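Local coordinates for lipase aflb (Neosartorya fumigata, PDB 6IDY), which is a fungal lipase that probably hydrolyses the ester bonds of triacylglycerols and related lipids, at residues Q123-V128 and V212-N217; N203-N208 and W232-L237; A242-P247 and S305-T310. All coordinates share one frame; numbering follows the deposited sequence.

Two neighbouring helices of an alpha/beta-hydrolase fold tie the three contacts together. Helix 205-223 enters contact 2 with its first turn and contact 1 with a middle turn, the two centres being about 17 Å apart. Helix 235-245 begins in contact 2 and ends in contact 3, whose centre is about 14 Å from that of contact 2. Contacts 1 and 3 touch directly, Ala213 CB of helix 205-223 lying 3.6 Å from the ring atom CG of Trp246, just past the end of helix 235-245. Contact 2 includes the turn of Ser233, the probable nucleophile, hydrogen-bonded to His361. In contact 3 the side chain of Val308 lies about 9 Å from the bound calcium ion.

Contact 1. Residues Q123-V128 and V212-N217; sequences QAIYPV and VAYAIN
Tyr214 meets the loop 123-128 through one corner of its ring. The methyl CD1 of Ile125 comes within 3.6 Å of Tyr214 CE1 and stays close to the ring as far as its hydroxyl oxygen, the two side chains crossing at roughly a right angle. Ile125 CG1 sits between the backbone N and the carbonyl carbon (chi1 58°), a crowded position that brings this branch to the tyrosine and turns CG2 to the next turn of the helix. At the edge of the Tyr214 ring, near its plane, CE1 also touches Tyr126 CB at 4.1 Å. Beyond the contact, Tyr214 OH is hydrogen-bonded to Glu140 OE2, and Tyr126 OH to Val138 O. Helix 205-223 belongs to the beta-alpha-beta crossover from strand 190-195 to the parallel strand 227-232, with strand 161-166 between them in the alpha/beta-hydrolase sheet; Val212 and Ala215 pack on Leu195 of that sheet, while Tyr214 and Asn217 meet the loop. Three residues after Tyr214, the side chain of Asn217 runs past that of Ile125 in the opposite direction, its CB 4.1 Å from Ile125 CG2, and Ile125 CD1 comes within 4.0 Å of the backbone C of Asn217. A bridging water accepts from Asn217 ND2 at 2.8 Å and donates to Ile125 O at 2.7 Å. Asn217 ND2 is also bonded to Ser248 OG, and Asn217 OD1 accepts from Lys129 NZ.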
loop_
_atom_site.group_PDB
_atom_site.type_symbol
_atom_site.label_atom_id
_atom_site.label_comp_id
_atom_site.label_asym_id
_atom_site.label_seq_id
_atom_site.Cartn_x
_atom_site.Cartn_y
_atom_site.Cartn_z
ATOM N N GLN A 123 -15.018 9.100 24.753
ATOM C CA GLN A 123 -13.821 8.803 25.544
ATOM C C GLN A 123 -12.553 9.294 24.831
ATOM O O GLN A 123 -12.482 9.239 23.596
ATOM C CB GLN A 123 -13.742 7.307 25.922
ATOM C CG GLN A 123 -13.426 6.345 24.763
ATOM C CD GLN A 123 -13.432 4.881 25.141
ATOM O OE1 GLN A 123 -13.276 4.495 26.308
ATOM N NE2 GLN A 123 -13.607 4.025 24.143
ATOM N N ALA A 124 -11.587 9.823 25.605
ATOM C CA ALA A 124 -10.327 10.339 25.071
ATOM C C ALA A 124 -9.556 9.254 24.310
ATOM O O ALA A 124 -9.498 8.103 24.748
ATOM C CB ALA A 124 -9.472 10.909 26.194
ATOM N N ILE A 125 -9.026 9.614 23.141
ATOM C CA ILE A 125 -8.235 8.705 22.306
ATOM C C ILE A 125 -6.795 9.213 22.217
ATOM O O ILE A 125 -5.951 8.582 21.589
ATOM C CB ILE A 125 -8.888 8.469 20.911
ATOM C CG1 ILE A 125 -9.082 9.798 20.136
ATOM C CG2 ILE A 125 -10.201 7.663 21.044
ATOM C CD1 ILE A 125 -9.122 9.673 18.699
ATOM N N TYR A 126 -6.526 10.359 22.856
ATOM C CA TYR A 126 -5.220 11.006 22.868
ATOM C C TYR A 126 -5.027 11.772 24.189
ATOM O O TYR A 126 -5.946 12.473 24.606
ATOM C CB TYR A 126 -5.081 11.966 21.668
ATOM C CG TYR A 126 -3.659 12.410 21.402
ATOM C CD1 TYR A 126 -3.103 13.489 22.089
ATOM C CD2 TYR A 126 -2.878 11.775 20.444
ATOM C CE1 TYR A 126 -1.783 13.882 21.870
ATOM C CE2 TYR A 126 -1.564 12.177 20.199
ATOM C CZ TYR A 126 -1.025 13.237 20.908
ATOM O OH TYR A 126 0.263 13.640 20.666
ATOM N N PRO A 127 -3.844 11.689 24.849
ATOM C CA PRO A 127 -2.628 10.947 24.446
ATOM C C PRO A 127 -2.695 9.422 24.593
ATOM O O PRO A 127 -1.927 8.731 23.928
ATOM C CB PRO A 127 -1.534 11.577 25.318
ATOM C CG PRO A 127 -2.259 12.023 26.557
ATOM C CD PRO A 127 -3.622 12.463 26.090
ATOM N N VAL A 128 -3.587 8.897 25.452
ATOM C CA VAL A 128 -3.690 7.451 25.696
ATOM C C VAL A 128 -5.166 7.027 25.746
ATOM O O VAL A 128 -5.869 7.401 26.690
ATOM C CB VAL A 128 -2.943 7.016 27.004
ATOM C CG1 VAL A 128 -2.974 5.501 27.183
ATOM C CG2 VAL A 128 -1.503 7.531 27.056
ATOM N N VAL A 212 -1.743 5.248 11.665
ATOM C CA VAL A 212 -2.703 4.151 11.521
ATOM C C VAL A 212 -3.442 3.948 12.850
ATOM O O VAL A 212 -4.671 3.888 12.846
ATOM C CB VAL A 212 -2.072 2.828 11.000
ATOM C CG1 VAL A 212 -3.119 1.716 10.910
ATOM C CG2 VAL A 212 -1.404 3.032 9.651
ATOM N N ALA A 213 -2.697 3.848 13.974
ATOM C CA ALA A 213 -3.270 3.670 15.320
ATOM C C ALA A 213 -4.236 4.802 15.640
ATOM O O ALA A 213 -5.360 4.533 16.067
ATOM C CB ALA A 213 -2.166 3.612 16.368
ATOM N N TYR A 214 -3.830 6.066 15.374
ATOM C CA TYR A 214 -4.727 7.189 15.617
ATOM C C TYR A 214 -5.934 7.159 14.691
ATOM O O TYR A 214 -7.044 7.365 15.177
ATOM C CB TYR A 214 -4.012 8.553 15.583
ATOM C CG TYR A 214 -4.918 9.686 16.013
ATOM C CD1 TYR A 214 -5.113 9.978 17.360
ATOM C CD2 TYR A 214 -5.609 10.447 15.073
ATOM C CE1 TYR A 214 -5.961 11.009 17.761
ATOM C CE2 TYR A 214 -6.469 11.471 15.461
ATOM C CZ TYR A 214 -6.640 11.752 16.807
ATOM O OH TYR A 214 -7.490 12.762 17.189
ATOM N N ALA A 215 -5.730 6.889 13.379
ATOM C CA ALA A 215 -6.822 6.823 12.394
ATOM C C ALA A 215 -7.857 5.785 12.801
ATOM O O ALA A 215 -9.051 6.065 12.739
ATOM C CB ALA A 215 -6.283 6.521 11.001
ATOM N N ILE A 216 -7.403 4.612 13.283
ATOM C CA ILE A 216 -8.307 3.562 13.753
ATOM C C ILE A 216 -9.204 4.074 14.881
ATOM O O ILE A 216 -10.428 4.052 14.742
ATOM C CB ILE A 216 -7.559 2.256 14.129
ATOM C CG1 ILE A 216 -6.980 1.553 12.867
ATOM C CG2 ILE A 216 -8.504 1.316 14.878
ATOM C CD1 ILE A 216 -5.909 0.437 13.179
ATOM N N ASN A 217 -8.594 4.564 15.974
ATOM C CA ASN A 217 -9.322 5.060 17.140
ATOM C C ASN A 217 -10.146 6.307 16.851
ATOM O O ASN A 217 -11.238 6.446 17.402
ATOM C CB ASN A 217 -8.380 5.260 18.322
ATOM C CG ASN A 217 -7.940 3.953 18.939
ATOM O OD1 ASN A 217 -8.602 2.913 18.807
ATOM N ND2 ASN A 217 -6.827 3.980 19.648
HETATM O O HOH W 1 -5.346 6.272 20.365
#

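Contact 2. Residues N203-N208 and W232-L237; sequences NDVQIN and WSQGGL
Val205 and Asn208, in the first turn of helix 205-223, meet Gln234 and Leu237 around the beginning of helix 235-245 in a buried contact that joins one amide-amide hydrogen bond to a small apolar patch. It lies near the centre of the chain, just past the end of strand 227-232. Asn208 ND2 donates to Gln234 OE1 over 3.0 Å, and the bond is fairly straight at 155°. The donor reaches a lone pair of the oxygen in the carbonyl plane, and the two amides are nearly coplanar although their side chains cross at about a right angle. Gln234 gets there with CG anti to its backbone N (chi1 -169°) and a bend at the next torsion. Its other end is held too, as NE2 bonds to Ser201 O and to Thr169 OG1, so both ends of the amide are gripped and its rotation is fixed. Val205 CG2 rests against the accepting oxygen, 3.5 Å from Gln234 OE1, while the other methyl, Val205 CG1, packs on Leu237 CB at 4.2 Å. Asp204, at the N-cap of helix 205-223, makes the capping bond, its OD1 accepting from Gln206 N. Between Trp232 and Gly235 the chain makes a type II' turn in which Ser233 takes positive phi (54°) and its OG is hydrogen-bonded to His361 NE2. A sharp strand-turn-helix with serine at its apex, in a Ser-Gln-Gly-Gly sequence, is the nucleophile elbow of alpha/beta-hydrolase lipases, and Ser233 is probably the nucleophile.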
loop_
_atom_site.group_PDB
_atom_site.type_symbol
_atom_site.label_atom_id
_atom_site.label_comp_id
_atom_site.label_asym_id
_atom_site.label_seq_id
_atom_site.Cartn_x
_atom_site.Cartn_y
_atom_site.Cartn_z
ATOM N N ASN A 203 9.520 7.832 5.964
ATOM C CA ASN A 203 10.117 7.980 7.290
ATOM C C ASN A 203 9.958 6.651 8.041
ATOM O O ASN A 203 9.327 5.712 7.540
ATOM C CB ASN A 203 9.412 9.082 8.110
ATOM C CG ASN A 203 9.639 10.508 7.695
ATOM O OD1 ASN A 203 10.481 10.837 6.857
ATOM N ND2 ASN A 203 8.882 11.398 8.308
ATOM N N ASP A 204 10.523 6.598 9.247
ATOM C CA ASP A 204 10.488 5.491 10.190
ATOM C C ASP A 204 9.078 4.852 10.253
ATOM O O ASP A 204 8.096 5.542 10.536
ATOM C CB ASP A 204 10.912 6.037 11.567
ATOM C CG ASP A 204 11.074 5.039 12.694
ATOM O OD1 ASP A 204 10.727 3.853 12.498
ATOM O OD2 ASP A 204 11.545 5.445 13.770
ATOM N N VAL A 205 8.990 3.539 9.944
ATOM C CA VAL A 205 7.743 2.750 9.963
ATOM C C VAL A 205 7.058 2.848 11.346
ATOM O O VAL A 205 5.830 2.897 11.408
ATOM C CB VAL A 205 7.955 1.271 9.508
ATOM C CG1 VAL A 205 6.646 0.478 9.542
ATOM C CG2 VAL A 205 8.562 1.203 8.108
ATOM N N GLN A 206 7.855 2.943 12.433
ATOM C CA GLN A 206 7.364 3.098 13.812
ATOM C C GLN A 206 6.554 4.394 13.973
ATOM O O GLN A 206 5.569 4.404 14.707
ATOM C CB GLN A 206 8.521 3.049 14.827
ATOM C CG GLN A 206 9.344 1.760 14.747
ATOM C CD GLN A 206 10.600 1.805 15.576
ATOM O OE1 GLN A 206 10.721 1.112 16.589
ATOM N NE2 GLN A 206 11.572 2.606 15.158
ATOM N N ILE A 207 6.969 5.475 13.279
ATOM C CA ILE A 207 6.279 6.768 13.273
ATOM C C ILE A 207 5.053 6.649 12.367
ATOM O O ILE A 207 3.974 7.099 12.747
ATOM C CB ILE A 207 7.208 7.945 12.815
ATOM C CG1 ILE A 207 8.491 8.091 13.696
ATOM C CG2 ILE A 207 6.435 9.285 12.707
ATOM C CD1 ILE A 207 8.304 8.303 15.213
ATOM N N ASN A 208 5.221 6.045 11.169
ATOM C CA ASN A 208 4.128 5.849 10.204
ATOM C C ASN A 208 2.944 5.132 10.835
ATOM O O ASN A 208 1.803 5.511 10.590
ATOM C CB ASN A 208 4.618 5.087 8.956
ATOM C CG ASN A 208 5.713 5.797 8.197
ATOM O OD1 ASN A 208 5.919 7.003 8.340
ATOM N ND2 ASN A 208 6.444 5.058 7.371
ATOM N N TRP A 232 -1.975 -1.562 1.659
ATOM C CA TRP A 232 -1.155 -1.950 0.525
ATOM C C TRP A 232 0.307 -1.859 0.925
ATOM O O TRP A 232 0.688 -0.904 1.594
ATOM C CB TRP A 232 -1.421 -1.076 -0.727
ATOM C CG TRP A 232 -0.534 -1.429 -1.895
ATOM C CD1 TRP A 232 -0.409 -2.654 -2.487
ATOM C CD2 TRP A 232 0.383 -0.560 -2.574
ATOM N NE1 TRP A 232 0.530 -2.600 -3.493
ATOM C CE2 TRP A 232 1.035 -1.327 -3.566
ATOM C CE3 TRP A 232 0.704 0.807 -2.457
ATOM C CZ2 TRP A 232 1.988 -0.776 -4.437
ATOM C CZ3 TRP A 232 1.651 1.349 -3.315
ATOM C CH2 TRP A 232 2.273 0.565 -4.299
ATOM N N SER A 233 1.117 -2.862 0.526
ATOM C CA SER A 233 2.568 -2.885 0.715
ATOM C C SER A 233 2.945 -2.666 2.191
ATOM O O SER A 233 2.417 -3.369 3.059
ATOM C CB SER A 233 3.205 -1.834 -0.202
ATOM O OG SER A 233 4.620 -1.867 -0.206
ATOM N N GLN A 234 3.795 -1.653 2.474
ATOM C CA GLN A 234 4.218 -1.257 3.818
ATOM C C GLN A 234 3.028 -0.946 4.735
ATOM O O GLN A 234 3.160 -1.052 5.952
ATOM C CB GLN A 234 5.149 -0.048 3.743
ATOM C CG GLN A 234 5.850 0.257 5.061
ATOM C CD GLN A 234 6.113 1.722 5.209
ATOM O OE1 GLN A 234 5.777 2.331 6.223
ATOM N NE2 GLN A 234 6.731 2.317 4.209
ATOM N N GLY A 235 1.882 -0.592 4.149
ATOM C CA GLY A 235 0.643 -0.345 4.889
ATOM C C GLY A 235 0.288 -1.465 5.848
ATOM O O GLY A 235 -0.245 -1.206 6.931
ATOM N N GLY A 236 0.604 -2.702 5.446
ATOM C CA GLY A 236 0.418 -3.910 6.249
ATOM C C GLY A 236 1.294 -3.888 7.486
ATOM O O GLY A 236 0.831 -4.212 8.584
ATOM N N LEU A 237 2.560 -3.451 7.321
ATOM C CA LEU A 237 3.505 -3.323 8.434
ATOM C C LEU A 237 3.051 -2.229 9.396
ATOM O O LEU A 237 3.099 -2.432 10.606
ATOM C CB LEU A 237 4.938 -3.033 7.941
ATOM C CG LEU A 237 5.692 -4.200 7.311
ATOM C CD1 LEU A 237 6.978 -3.715 6.660
ATOM C CD2 LEU A 237 6.022 -5.264 8.350
#

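Contact 3. Residues A242-P247 and S305-T310; sequences ALKYWP and SAYVPT
Leu243 packs against two residues of the loop before strand 310-314. Its CB lies 3.9 Å from Tyr307 CB, and further out its two methyls each meet one of the valine methyls, Leu243 CD1 meeting Val308 CG2 at 4.0 Å and Leu243 CD2 meeting Val308 CG1 at 4.1 Å, with the side chains crossing at about a right angle. Phe256 of strand 253-259 touches both Leu243 and Val308, so the apolar cluster joins the last turns of helix 235-245 to the sheet. Lys244 follows with a different kind of touch. Its CA stands over one face of the Tyr307 ring, displaced toward the rim, a CH-pi contact at 4.0 Å from the centroid and 22° off the normal. With CG anti to the backbone N (chi1 173°) and the chain extended beyond, the lysine methylenes then run past the tyrosine hydroxyl, Lys244 CG lying 3.3 Å from Tyr307 OH. The ammonium group continues beyond it and donates from Lys244 NZ to Tyr245 OH at 3.0 Å, as well as to Leu298 O and Gly300 O. Tyr245 in turn takes Lys244 CG over the centre of a ring face. The loop presents a tyrosine face, its hydroxyl and the valine methyls to carbon atoms of the helix, while the lysine charge is probably met by the oxygens gathered round NZ rather than by Tyr307.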
loop_
_atom_site.group_PDB
_atom_site.type_symbol
_atom_site.label_atom_id
_atom_site.label_comp_id
_atom_site.label_asym_id
_atom_site.label_seq_id
_atom_site.Cartn_x
_atom_site.Cartn_y
_atom_site.Cartn_z
ATOM N N ALA A 242 0.718 -0.935 14.574
ATOM C CA ALA A 242 -0.332 -0.183 15.285
ATOM C C ALA A 242 -1.188 -1.127 16.146
ATOM O O ALA A 242 -1.429 -0.835 17.314
ATOM C CB ALA A 242 -1.214 0.571 14.288
ATOM N N LEU A 243 -1.584 -2.283 15.584
ATOM C CA LEU A 243 -2.383 -3.278 16.299
ATOM C C LEU A 243 -1.618 -3.872 17.492
ATOM O O LEU A 243 -2.183 -4.014 18.577
ATOM C CB LEU A 243 -2.872 -4.383 15.345
ATOM C CG LEU A 243 -3.907 -3.969 14.292
ATOM C CD1 LEU A 243 -4.053 -5.055 13.231
ATOM C CD2 LEU A 243 -5.275 -3.633 14.938
ATOM N N LYS A 244 -0.334 -4.175 17.299
ATOM C CA LYS A 244 0.514 -4.736 18.350
ATOM C C LYS A 244 0.720 -3.758 19.523
ATOM O O LYS A 244 0.426 -4.101 20.669
ATOM C CB LYS A 244 1.875 -5.170 17.763
ATOM C CG LYS A 244 2.891 -5.621 18.822
ATOM C CD LYS A 244 4.064 -6.382 18.212
ATOM C CE LYS A 244 4.907 -7.013 19.288
ATOM N NZ LYS A 244 6.252 -7.367 18.773
ATOM N N TYR A 245 1.241 -2.556 19.230
ATOM C CA TYR A 245 1.620 -1.595 20.256
ATOM C C TYR A 245 0.504 -0.652 20.712
ATOM O O TYR A 245 0.685 0.026 21.718
ATOM C CB TYR A 245 2.875 -0.839 19.823
ATOM C CG TYR A 245 4.045 -1.790 19.676
ATOM C CD1 TYR A 245 4.623 -2.393 20.791
ATOM C CD2 TYR A 245 4.501 -2.172 18.419
ATOM C CE1 TYR A 245 5.674 -3.299 20.661
ATOM C CE2 TYR A 245 5.554 -3.073 18.276
ATOM C CZ TYR A 245 6.135 -3.638 19.400
ATOM O OH TYR A 245 7.170 -4.527 19.259
ATOM N N TRP A 246 -0.655 -0.635 20.040
ATOM C CA TRP A 246 -1.796 0.153 20.534
ATOM C C TRP A 246 -2.924 -0.870 20.661
ATOM O O TRP A 246 -3.781 -0.922 19.774
ATOM C CB TRP A 246 -2.174 1.320 19.592
ATOM C CG TRP A 246 -1.342 2.560 19.745
ATOM C CD1 TRP A 246 -1.718 3.732 20.338
ATOM C CD2 TRP A 246 -0.023 2.780 19.220
ATOM N NE1 TRP A 246 -0.703 4.659 20.241
ATOM C CE2 TRP A 246 0.349 4.101 19.556
ATOM C CE3 TRP A 246 0.892 1.980 18.511
ATOM C CZ2 TRP A 246 1.592 4.641 19.208
ATOM C CZ3 TRP A 246 2.130 2.511 18.179
ATOM C CH2 TRP A 246 2.468 3.828 18.521
ATOM N N PRO A 247 -2.900 -1.759 21.699
ATOM C CA PRO A 247 -3.932 -2.816 21.794
ATOM C C PRO A 247 -5.385 -2.349 21.757
ATOM O O PRO A 247 -6.249 -3.142 21.383
ATOM C CB PRO A 247 -3.603 -3.525 23.115
ATOM C CG PRO A 247 -2.180 -3.238 23.356
ATOM C CD PRO A 247 -1.940 -1.864 22.818
ATOM N N SER A 305 1.738 -13.323 14.133
ATOM C CA SER A 305 0.366 -13.842 14.125
ATOM C C SER A 305 -0.580 -12.648 14.024
ATOM O O SER A 305 -0.218 -11.544 14.432
ATOM C CB SER A 305 0.052 -14.637 15.396
ATOM O OG SER A 305 0.393 -16.005 15.259
ATOM N N ALA A 306 -1.785 -12.861 13.486
ATOM C CA ALA A 306 -2.767 -11.783 13.369
ATOM C C ALA A 306 -3.295 -11.321 14.732
ATOM O O ALA A 306 -3.264 -12.085 15.704
ATOM C CB ALA A 306 -3.918 -12.215 12.484
ATOM N N TYR A 307 -3.768 -10.059 14.798
ATOM C CA TYR A 307 -4.341 -9.461 16.010
ATOM C C TYR A 307 -5.846 -9.374 15.897
ATOM O O TYR A 307 -6.539 -9.264 16.906
ATOM C CB TYR A 307 -3.762 -8.044 16.227
ATOM C CG TYR A 307 -2.345 -8.096 16.731
ATOM C CD1 TYR A 307 -2.074 -8.369 18.068
ATOM C CD2 TYR A 307 -1.267 -7.989 15.854
ATOM C CE1 TYR A 307 -0.765 -8.475 18.532
ATOM C CE2 TYR A 307 0.043 -8.110 16.305
ATOM C CZ TYR A 307 0.288 -8.373 17.642
ATOM O OH TYR A 307 1.572 -8.513 18.093
ATOM N N VAL A 308 -6.344 -9.331 14.657
ATOM C CA VAL A 308 -7.771 -9.200 14.309
ATOM C C VAL A 308 -7.981 -10.084 13.051
ATOM O O VAL A 308 -6.970 -10.449 12.438
ATOM C CB VAL A 308 -8.144 -7.697 14.027
ATOM C CG1 VAL A 308 -7.856 -6.797 15.223
ATOM C CG2 VAL A 308 -7.451 -7.155 12.772
ATOM N N PRO A 309 -9.229 -10.418 12.617
ATOM C CA PRO A 309 -9.381 -11.213 11.379
ATOM C C PRO A 309 -8.608 -10.585 10.215
ATOM O O PRO A 309 -8.892 -9.447 9.832
ATOM C CB PRO A 309 -10.894 -11.207 11.141
ATOM C CG PRO A 309 -11.478 -11.074 12.526
ATOM C CD PRO A 309 -10.550 -10.098 13.208
ATOM N N THR A 310 -7.569 -11.291 9.720
ATOM C CA THR A 310 -6.717 -10.760 8.648
ATOM C C THR A 310 -6.813 -11.587 7.365
ATOM O O THR A 310 -6.713 -12.816 7.398
ATOM C CB THR A 310 -5.266 -10.571 9.136
ATOM O OG1 THR A 310 -5.278 -9.790 10.337
ATOM C CG2 THR A 310 -4.374 -9.881 8.099
#